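Local coordinates for bifunctional purine biosynthetic protein ADE5,7 (Cryptococcus neoformans var. grubii serotype A, PDB 7LVO) that catalyses the second and fifth steps of de novo purine biosynthesis, this N-terminal part being the ATP-dependent ligase that joins glycine to phosphoribosylamine, at residues L38-E49 with N105-P113. Numbering follows the deposited sequence.
Sequences LSILLLGAGGRE and NIDLVVPGP
Strands 38-44 and 108-111 pair side by side in the parallel sheet of the GAR synthetase N domain, with Leu41 against Val109 and Leu43 against Pro111 on one face and Ile40 against Leu108 and Leu42 against Val110 on the other. Strand 38-44 is an inner strand, flanked on its far edge by strand 62-67, while 108-111 closes the sheet within this chain. In the middle, Leu41 N gives a nearly straight bond to Leu108 O (2.8 Å) and Val110 N returns one to Leu41 O (2.9 Å); Leu43 N reaches Val110 O only weakly. Asp107 extends the pairing at the start: its OD2 accepts from Ser39 N (2.9 Å) on the anti side, and its backbone N donates to Ser39 O. Leu42 runs alongside Val110, its CD2 pressing on Val110 CB at 3.5 Å, and helix 354-362 packs on Leu108 and Val110. On the other face Ile106 turns CG1 away from its carbonyl carbon (chi1 -65°), which leaves CG2 to meet Leu41 CB at 3.8 Å; Trp100 and Ala101 of helix 95-104 also touch Ile106. At the C-terminal ends Gly112 N bonds to Leu43 O, and the chain of 38-49 turns through glycines into helix 47-56. There Arg48 NH1 makes a salt bridge to the syn lone pair of Glu49 OE2, while Gly46 N meets Glu49 OE1 on the anti one. Phe336 O holds Arg48 NE. Gly112 O sits 3.3 Å above the guanidinium plane, over its centre, touching the face without a hydrogen bond. A water donates to both Glu49 OE2 and Val110 O, 3.0 Å from each.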
loop_
_atom_site.group_PDB
_atom_site.type_symbol
_atom_site.label_atom_id
_atom_site.label_comp_id
_atom_site.label_asym_id
_atom_site.label_seq_id
_atom_site.Cartn_x
_atom_site.Cartn_y
_atom_site.Cartn_z
ATOM N N LEU A 38 14.345 -14.268 -15.628
ATOM C CA LEU A 38 13.640 -14.528 -14.387
ATOM C C LEU A 38 12.138 -14.677 -14.611
ATOM O O LEU A 38 11.565 -14.121 -15.551
ATOM C CB LEU A 38 13.899 -13.398 -13.398
ATOM C CG LEU A 38 15.346 -13.233 -12.937
ATOM C CD1 LEU A 38 15.516 -11.910 -12.208
ATOM C CD2 LEU A 38 15.758 -14.396 -12.054
ATOM N N SER A 39 11.507 -15.444 -13.727
ATOM C CA SER A 39 10.059 -15.576 -13.658
ATOM C C SER A 39 9.614 -15.025 -12.311
ATOM O O SER A 39 10.060 -15.512 -11.268
ATOM C CB SER A 39 9.627 -17.036 -13.811
ATOM O OG SER A 39 9.963 -17.523 -15.094
ATOM N N ILE A 40 8.755 -14.004 -12.339
ATOM C CA ILE A 40 8.268 -13.337 -11.138
ATOM C C ILE A 40 6.767 -13.557 -11.027
ATOM O O ILE A 40 6.038 -13.461 -12.019
ATOM C CB ILE A 40 8.595 -11.828 -11.159
ATOM C CG1 ILE A 40 10.109 -11.611 -11.113
ATOM C CG2 ILE A 40 7.917 -11.123 -9.992
ATOM C CD1 ILE A 40 10.532 -10.177 -11.375
ATOM N N LEU A 41 6.308 -13.849 -9.819
ATOM C CA LEU A 41 4.902 -14.110 -9.538
ATOM C C LEU A 41 4.356 -12.982 -8.678
ATOM O O LEU A 41 4.816 -12.783 -7.541
ATOM C CB LEU A 41 4.731 -15.451 -8.830
ATOM C CG LEU A 41 3.333 -15.797 -8.331
ATOM C CD1 LEU A 41 2.357 -15.951 -9.490
ATOM C CD2 LEU A 41 3.382 -17.068 -7.493
ATOM N N LEU A 42 3.385 -12.246 -9.222
ATOM C CA LEU A 42 2.708 -11.181 -8.496
ATOM C C LEU A 42 1.390 -11.711 -7.952
ATOM O O LEU A 42 0.565 -12.225 -8.718
ATOM C CB LEU A 42 2.457 -9.975 -9.402
ATOM C CG LEU A 42 3.671 -9.335 -10.053
ATOM C CD1 LEU A 42 3.263 -8.067 -10.792
ATOM C CD2 LEU A 42 4.752 -9.019 -9.030
ATOM N N LEU A 43 1.195 -11.589 -6.640
ATOM C CA LEU A 43 -0.066 -11.936 -5.999
ATOM C C LEU A 43 -0.903 -10.665 -5.849
ATOM O O LEU A 43 -0.450 -9.684 -5.249
ATOM C CB LEU A 43 0.163 -12.582 -4.641
ATOM C CG LEU A 43 1.143 -13.755 -4.567
ATOM C CD1 LEU A 43 1.125 -14.341 -3.156
ATOM C CD2 LEU A 43 0.838 -14.822 -5.588
ATOM N N GLY A 44 -2.114 -10.684 -6.395
ATOM C CA GLY A 44 -3.003 -9.540 -6.286
ATOM C C GLY A 44 -3.700 -9.213 -7.590
ATOM O O GLY A 44 -3.448 -9.857 -8.613
ATOM N N ALA A 45 -4.579 -8.204 -7.568
ATOM C CA ALA A 45 -5.336 -7.843 -8.761
ATOM C C ALA A 45 -5.688 -6.362 -8.781
ATOM O O ALA A 45 -6.672 -5.970 -9.417
ATOM C CB ALA A 45 -6.622 -8.672 -8.859
ATOM N N GLY A 46 -4.890 -5.528 -8.107
ATOM C CA GLY A 46 -5.124 -4.106 -8.054
ATOM C C GLY A 46 -4.198 -3.330 -8.971
ATOM O O GLY A 46 -3.377 -3.885 -9.688
ATOM N N GLY A 47 -4.349 -2.002 -8.923
ATOM C CA GLY A 47 -3.535 -1.144 -9.759
ATOM C C GLY A 47 -2.078 -1.150 -9.363
ATOM O O GLY A 47 -1.211 -0.869 -10.196
ATOM N N ARG A 48 -1.795 -1.441 -8.093
ATOM C CA ARG A 48 -0.418 -1.644 -7.661
ATOM C C ARG A 48 0.234 -2.775 -8.442
ATOM O O ARG A 48 1.400 -2.672 -8.838
ATOM C CB ARG A 48 -0.383 -1.932 -6.166
ATOM C CG ARG A 48 1.009 -2.245 -5.620
ATOM C CD ARG A 48 0.963 -3.400 -4.624
ATOM N NE ARG A 48 0.125 -3.122 -3.466
ATOM C CZ ARG A 48 -1.089 -3.620 -3.268
ATOM N NH1 ARG A 48 -1.649 -4.443 -4.135
ATOM N NH2 ARG A 48 -1.755 -3.284 -2.168
ATOM N N GLU A 49 -0.505 -3.864 -8.680
ATOM C CA GLU A 49 0.054 -4.985 -9.432
ATOM C C GLU A 49 0.331 -4.588 -10.876
ATOM O O GLU A 49 1.417 -4.849 -11.406
ATOM C CB GLU A 49 -0.892 -6.179 -9.372
ATOM C CG GLU A 49 -0.800 -6.979 -8.084
ATOM C CD GLU A 49 -1.191 -6.179 -6.868
ATOM O OE1 GLU A 49 -2.289 -5.581 -6.857
ATOM O OE2 GLU A 49 -0.403 -6.129 -5.918
ATOM N N ASN A 105 9.050 -23.084 -11.502
ATOM C CA ASN A 105 10.382 -22.523 -11.274
ATOM C C ASN A 105 10.328 -21.000 -11.168
ATOM O O ASN A 105 11.080 -20.276 -11.826
ATOM C CB ASN A 105 11.352 -22.960 -12.375
ATOM C CG ASN A 105 11.712 -24.428 -12.279
ATOM O OD1 ASN A 105 11.434 -25.208 -13.188
ATOM N ND2 ASN A 105 12.332 -24.809 -11.168
ATOM N N ILE A 106 9.424 -20.515 -10.321
ATOM C CA ILE A 106 9.329 -19.085 -10.065
ATOM C C ILE A 106 10.544 -18.647 -9.260
ATOM O O ILE A 106 10.915 -19.287 -8.268
ATOM C CB ILE A 106 8.024 -18.752 -9.327
ATOM C CG1 ILE A 106 6.820 -19.061 -10.215
ATOM C CG2 ILE A 106 8.020 -17.287 -8.884
ATOM C CD1 ILE A 106 6.757 -18.256 -11.497
ATOM N N ASP A 107 11.172 -17.549 -9.685
ATOM C CA ASP A 107 12.370 -17.048 -9.037
ATOM C C ASP A 107 12.085 -16.014 -7.967
ATOM O O ASP A 107 12.970 -15.735 -7.149
ATOM C CB ASP A 107 13.306 -16.432 -10.082
ATOM C CG ASP A 107 13.701 -17.419 -11.164
ATOM O OD1 ASP A 107 14.283 -18.475 -10.824
ATOM O OD2 ASP A 107 13.419 -17.138 -12.352
ATOM N N LEU A 108 10.882 -15.444 -7.944
ATOM C CA LEU A 108 10.564 -14.397 -6.981
ATOM C C LEU A 108 9.054 -14.219 -6.910
ATOM O O LEU A 108 8.375 -14.258 -7.933
ATOM C CB LEU A 108 11.231 -13.069 -7.366
ATOM C CG LEU A 108 10.929 -11.869 -6.467
ATOM C CD1 LEU A 108 11.542 -12.057 -5.093
ATOM C CD2 LEU A 108 11.413 -10.579 -7.115
ATOM N N VAL A 109 8.549 -14.016 -5.697
ATOM C CA VAL A 109 7.135 -13.771 -5.442
ATOM C C VAL A 109 7.010 -12.410 -4.772
ATOM O O VAL A 109 7.716 -12.126 -3.793
ATOM C CB VAL A 109 6.512 -14.869 -4.562
ATOM C CG1 VAL A 109 5.050 -14.561 -4.277
ATOM C CG2 VAL A 109 6.655 -16.223 -5.223
ATOM N N VAL A 110 6.130 -11.567 -5.311
ATOM C CA VAL A 110 5.887 -10.234 -4.774
ATOM C C VAL A 110 4.431 -10.141 -4.328
ATOM O O VAL A 110 3.554 -9.827 -5.148
ATOM C CB VAL A 110 6.218 -9.147 -5.809
ATOM C CG1 VAL A 110 6.041 -7.756 -5.207
ATOM C CG2 VAL A 110 7.624 -9.335 -6.351
ATOM N N PRO A 111 4.119 -10.427 -3.063
ATOM C CA PRO A 111 2.740 -10.248 -2.589
ATOM C C PRO A 111 2.378 -8.770 -2.517
ATOM O O PRO A 111 3.139 -7.950 -1.992
ATOM C CB PRO A 111 2.744 -10.899 -1.201
ATOM C CG PRO A 111 3.968 -11.799 -1.194
ATOM C CD PRO A 111 4.972 -11.086 -2.060
ATOM N N GLY A 112 1.201 -8.437 -3.038
ATOM C CA GLY A 112 0.723 -7.073 -3.015
ATOM C C GLY A 112 -0.182 -6.782 -1.835
ATOM O O GLY A 112 0.098 -5.909 -1.010
ATOM N N PRO A 113 -1.291 -7.509 -1.735
ATOM C CA PRO A 113 -2.241 -7.260 -0.643
ATOM C C PRO A 113 -1.627 -7.551 0.722
ATOM O O PRO A 113 -0.556 -8.154 0.861
ATOM C CB PRO A 113 -3.404 -8.212 -0.948
ATOM C CG PRO A 113 -3.271 -8.536 -2.411
ATOM C CD PRO A 113 -1.788 -8.518 -2.690
HETATM O O HOH W 1 2.223 -7.463 -6.383
#